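Local coordinates for protein betainyl-CoA thiolase (Pseudomonas putida, PDB 2HLJ) that probably acts as a hotdog-fold enzyme on acyl-CoA thioesters, with betainyl-CoA the likely substrate, in acyl transfer or thioester hydrolysis, at residues 57-68 with 103-114. Numbering follows the deposited sequence. Where two conformers were deposited one is given.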
loop_
_atom_site.group_PDB
_atom_site.type_symbol
_atom_site.label_atom_id
_atom_site.label_comp_id
_atom_site.label_asym_id
_atom_site.label_seq_id
_atom_site.Cartn_x
_atom_site.Cartn_y
_atom_site.Cartn_z
ATOM N N LEU A 57 -1.932 13.667 -9.509
ATOM C CA LEU A 57 -0.781 12.848 -9.118
ATOM C C LEU A 57 -1.085 11.361 -9.325
ATOM O O LEU A 57 -2.133 10.887 -8.919
ATOM C CB LEU A 57 -0.449 13.066 -7.655
ATOM C CG LEU A 57 0.072 14.428 -7.247
ATOM C CD1 LEU A 57 0.432 14.359 -5.789
ATOM C CD2 LEU A 57 1.276 14.854 -8.087
ATOM N N PHE A 58 -0.167 10.635 -9.933
ATOM C CA PHE A 58 -0.280 9.196 -10.042
ATOM C C PHE A 58 0.796 8.614 -9.134
ATOM O O PHE A 58 1.974 8.956 -9.265
ATOM C CB PHE A 58 -0.061 8.771 -11.499
ATOM C CG PHE A 58 -0.123 7.258 -11.738
ATOM C CD1 PHE A 58 -1.338 6.570 -11.684
ATOM C CD2 PHE A 58 1.037 6.538 -12.018
ATOM C CE1 PHE A 58 -1.392 5.184 -11.915
ATOM C CE2 PHE A 58 1.004 5.152 -12.256
ATOM C CZ PHE A 58 -0.209 4.472 -12.202
ATOM N N THR A 59 0.411 7.771 -8.190
ATOM C CA THR A 59 1.413 7.154 -7.344
ATOM C C THR A 59 2.148 6.106 -8.179
ATOM O O THR A 59 1.514 5.227 -8.734
ATOM C CB THR A 59 0.804 6.510 -6.117
ATOM O OG1 THR A 59 -0.021 7.459 -5.418
ATOM C CG2 THR A 59 1.932 6.050 -5.195
ATOM N N LEU A 60 3.461 6.250 -8.294
ATOM C CA LEU A 60 4.290 5.342 -9.080
ATOM C C LEU A 60 4.633 4.081 -8.277
ATOM O O LEU A 60 4.646 2.982 -8.816
ATOM C CB LEU A 60 5.586 6.031 -9.515
ATOM C CG LEU A 60 5.431 7.130 -10.555
ATOM C CD1 LEU A 60 6.729 7.874 -10.752
ATOM C CD2 LEU A 60 4.928 6.523 -11.844
ATOM N N GLU A 61 4.875 4.269 -6.987
ATOM C CA GLU A 61 5.543 3.273 -6.164
ATOM C C GLU A 61 5.424 3.688 -4.711
ATOM O O GLU A 61 5.513 4.868 -4.392
ATOM C CB GLU A 61 7.019 3.236 -6.562
ATOM C CG GLU A 61 7.793 2.029 -6.128
ATOM C CD GLU A 61 9.211 2.013 -6.688
ATOM O OE1 GLU A 61 9.601 2.903 -7.494
ATOM O OE2 GLU A 61 9.937 1.078 -6.335
ATOM N N ALA A 62 5.256 2.717 -3.822
ATOM C CA ALA A 62 5.200 2.972 -2.405
ATOM C C ALA A 62 5.692 1.764 -1.636
ATOM O O ALA A 62 5.498 0.608 -2.062
ATOM C CB ALA A 62 3.758 3.313 -1.971
ATOM N N HIS A 63 6.363 2.038 -0.518
ATOM C CA HIS A 63 6.685 1.013 0.468
ATOM C C HIS A 63 5.869 1.353 1.699
ATOM O O HIS A 63 5.610 2.518 1.948
ATOM C CB HIS A 63 8.179 1.008 0.829
ATOM C CG HIS A 63 8.659 -0.313 1.354
ATOM N ND1 HIS A 63 8.857 -0.536 2.692
ATOM C CD2 HIS A 63 8.918 -1.491 0.739
ATOM C CE1 HIS A 63 9.220 -1.788 2.877
ATOM N NE2 HIS A 63 9.263 -2.392 1.709
ATOM N N ILE A 64 5.442 0.352 2.455
ATOM C CA ILE A 64 4.803 0.629 3.715
ATOM C C ILE A 64 5.222 -0.366 4.762
ATOM O O ILE A 64 5.239 -1.575 4.528
ATOM C CB ILE A 64 3.258 0.759 3.574
ATOM C CG1 ILE A 64 2.621 0.923 4.933
ATOM C CG2 ILE A 64 2.654 -0.403 2.889
ATOM C CD1 ILE A 64 1.227 1.458 4.786
ATOM N N ASN A 65 5.624 0.172 5.906
ATOM C CA ASN A 65 5.923 -0.641 7.075
ATOM C C ASN A 65 4.833 -0.504 8.084
ATOM O O ASN A 65 4.499 0.614 8.451
ATOM C CB ASN A 65 7.213 -0.179 7.684
ATOM C CG ASN A 65 8.358 -0.411 6.756
ATOM O OD1 ASN A 65 8.580 0.368 5.828
ATOM N ND2 ASN A 65 9.048 -1.520 6.946
ATOM N N TYR A 66 4.337 -1.632 8.590
ATOM C CA TYR A 66 3.279 -1.607 9.597
ATOM C C TYR A 66 3.881 -2.060 10.919
ATOM O O TYR A 66 4.288 -3.205 11.035
ATOM C CB TYR A 66 2.153 -2.552 9.206
ATOM C CG TYR A 66 1.555 -2.314 7.843
ATOM C CD1 TYR A 66 2.060 -2.963 6.706
ATOM C CD2 TYR A 66 0.401 -1.542 7.695
ATOM C CE1 TYR A 66 1.479 -2.785 5.471
ATOM C CE2 TYR A 66 -0.182 -1.386 6.476
ATOM C CZ TYR A 66 0.357 -1.983 5.366
ATOM O OH TYR A 66 -0.268 -1.780 4.152
ATOM N N LEU A 67 4.005 -1.131 11.871
ATOM C CA LEU A 67 4.653 -1.399 13.154
ATOM C C LEU A 67 3.648 -1.819 14.220
ATOM O O LEU A 67 3.992 -2.590 15.100
ATOM C CB LEU A 67 5.458 -0.179 13.618
ATOM C CG LEU A 67 6.639 0.269 12.743
ATOM C CD1 LEU A 67 7.533 -0.914 12.316
ATOM C CD2 LEU A 67 6.213 1.021 11.516
ATOM N N HIS A 68 2.406 -1.342 14.120
ATOM C CA HIS A 68 1.396 -1.589 15.134
ATOM C C HIS A 68 0.000 -1.661 14.553
ATOM O O HIS A 68 -0.365 -0.958 13.589
ATOM C CB HIS A 68 1.419 -0.482 16.172
ATOM C CG HIS A 68 2.709 -0.405 16.913
ATOM N ND1 HIS A 68 3.003 -1.244 17.964
ATOM C CD2 HIS A 68 3.804 0.365 16.722
ATOM C CE1 HIS A 68 4.218 -0.973 18.409
ATOM N NE2 HIS A 68 4.729 -0.007 17.667
ATOM N N GLU A 103 5.758 6.287 19.282
ATOM C CA GLU A 103 6.456 5.743 18.107
ATOM C C GLU A 103 5.454 5.614 16.959
ATOM O O GLU A 103 4.229 5.630 17.177
ATOM C CB GLU A 103 7.132 4.408 18.406
ATOM C CG GLU A 103 6.234 3.251 18.837
ATOM C CD GLU A 103 7.029 1.978 19.235
ATOM O OE1 GLU A 103 7.554 1.950 20.387
ATOM O OE2 GLU A 103 7.095 1.004 18.408
ATOM N N VAL A 104 5.937 5.521 15.729
ATOM C CA VAL A 104 4.992 5.463 14.634
ATOM C C VAL A 104 4.232 4.131 14.630
ATOM O O VAL A 104 4.768 3.082 14.966
ATOM C CB VAL A 104 5.611 5.749 13.252
ATOM C CG1 VAL A 104 6.234 7.146 13.243
ATOM C CG2 VAL A 104 6.616 4.668 12.857
ATOM N N LEU A 105 2.969 4.217 14.233
ATOM C CA LEU A 105 2.120 3.070 14.014
ATOM C C LEU A 105 2.390 2.410 12.680
ATOM O O LEU A 105 2.202 1.189 12.525
ATOM C CB LEU A 105 0.654 3.517 14.053
ATOM C CG LEU A 105 0.214 4.272 15.316
ATOM C CD1 LEU A 105 -1.226 4.691 15.216
ATOM C CD2 LEU A 105 0.425 3.369 16.513
ATOM N N ALA A 106 2.691 3.252 11.694
ATOM C CA ALA A 106 3.035 2.840 10.337
ATOM C C ALA A 106 3.721 4.008 9.655
ATOM O O ALA A 106 3.586 5.147 10.095
ATOM C CB ALA A 106 1.785 2.485 9.559
ATOM N N ALA A 107 4.453 3.713 8.593
ATOM C CA ALA A 107 5.167 4.726 7.786
ATOM C C ALA A 107 5.191 4.276 6.320
ATOM O O ALA A 107 5.190 3.056 6.033
ATOM C CB ALA A 107 6.581 4.919 8.338
ATOM N N SER A 108 5.212 5.224 5.383
ATOM C CA SER A 108 5.251 4.891 3.972
ATOM C C SER A 108 6.066 5.887 3.214
ATOM O O SER A 108 5.824 7.089 3.336
ATOM C CB SER A 108 3.824 4.919 3.382
ATOM O OG SER A 108 3.864 4.501 2.036
ATOM N N GLU A 109 6.998 5.380 2.399
ATOM C CA GLU A 109 7.786 6.164 1.476
ATOM C C GLU A 109 7.133 6.020 0.121
ATOM O O GLU A 109 6.823 4.907 -0.274
ATOM C CB GLU A 109 9.213 5.576 1.412
ATOM C CG GLU A 109 10.186 6.435 0.620
ATOM C CD GLU A 109 11.518 5.756 0.371
ATOM O OE1 GLU A 109 11.693 4.587 0.806
ATOM O OE2 GLU A 109 12.399 6.403 -0.248
ATOM N N GLN A 110 6.919 7.124 -0.597
ATOM C CA GLN A 110 6.223 7.067 -1.859
ATOM C C GLN A 110 6.833 7.975 -2.867
ATOM O O GLN A 110 7.393 9.019 -2.516
ATOM C CB GLN A 110 4.767 7.511 -1.696
ATOM C CG GLN A 110 4.137 6.980 -0.435
ATOM C CD GLN A 110 2.657 7.066 -0.474
ATOM O OE1 GLN A 110 2.094 7.891 -1.185
ATOM N NE2 GLN A 110 2.009 6.225 0.299
HETATM N N MSE A 111 6.686 7.581 -4.120
HETATM C CA MSE A 111 7.052 8.419 -5.251
HETATM C C MSE A 111 5.808 8.669 -6.102
HETATM O O MSE A 111 5.120 7.736 -6.491
HETATM C CB MSE A 111 8.143 7.732 -6.085
HETATM C CG MSE A 111 8.604 8.561 -7.272
HETATM SE SE MSE A 111 9.680 10.046 -6.698
HETATM C CE MSE A 111 11.241 9.074 -6.078
ATOM N N LEU A 112 5.542 9.932 -6.395
ATOM C CA LEU A 112 4.325 10.343 -7.101
ATOM C C LEU A 112 4.722 11.148 -8.337
ATOM O O LEU A 112 5.720 11.852 -8.304
ATOM C CB LEU A 112 3.475 11.201 -6.169
ATOM C CG LEU A 112 3.181 10.672 -4.756
ATOM C CD1 LEU A 112 3.344 11.734 -3.757
ATOM C CD2 LEU A 112 1.739 10.134 -4.712
ATOM N N LEU A 113 3.967 10.968 -9.419
ATOM C CA LEU A 113 4.184 11.609 -10.714
ATOM C C LEU A 113 3.084 12.620 -10.968
ATOM O O LEU A 113 1.885 12.288 -10.831
ATOM C CB LEU A 113 4.141 10.558 -11.839
ATOM C CG LEU A 113 4.279 11.068 -13.283
ATOM C CD1 LEU A 113 5.623 11.714 -13.488
ATOM C CD2 LEU A 113 4.085 9.958 -14.291
ATOM N N HIS A 114 3.478 13.841 -11.344
ATOM C CA HIS A 114 2.512 14.854 -11.739
ATOM C C HIS A 114 2.165 14.601 -13.191
ATOM O O HIS A 114 3.036 14.543 -14.050
ATOM C CB HIS A 114 3.065 16.271 -11.530
ATOM C CG HIS A 114 2.080 17.377 -11.806
ATOM N ND1 HIS A 114 2.421 18.501 -12.523
ATOM C CD2 HIS A 114 0.786 17.554 -11.430
ATOM C CE1 HIS A 114 1.371 19.311 -12.602
ATOM N NE2 HIS A 114 0.368 18.762 -11.946
#
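Leu-105 O is gripped twice, by Leu-67 N and His-68 N, both at 3.0 Å and from the same face of its carbonyl plane. From the same corner His-68 reaches on: NE2 meets Glu-103 OE2 at 2.7 Å, in the plane of the ring but above that of the carboxylate, the two planes being 73° apart. Further along, Ser-108 OG donates to His-63 O at 2.6 Å; chi1 of -176° swings the hydroxyl beside its own carbonyl carbon and across to that acceptor. The same OG receives Gln-110 NE2 at 3.1 Å, in the amide plane, which helps fix the hydroxyl's rotation. A classic beta bulge interrupts the antiparallel register: Leu-60 N donates to Met-111 O (2.9 Å) and Met-111 N to Glu-61 O (3.0 Å), so Leu-60 and Glu-61 both face Met-111. At the bulge Leu-60 CG packs on Leu-113 CB (3.9 Å), while Thr-59 lies alongside Leu-112 and bonds Asp-25 of the second subunit through OG1. Strand 104-114 also pairs with strand 89-98; Ala-106, Ser-108 and Gln-110 touch helix 25-43, the hotdog arrangement of sheet around helix, and residues 61-65 continue the sheet antiparallel into the second subunit.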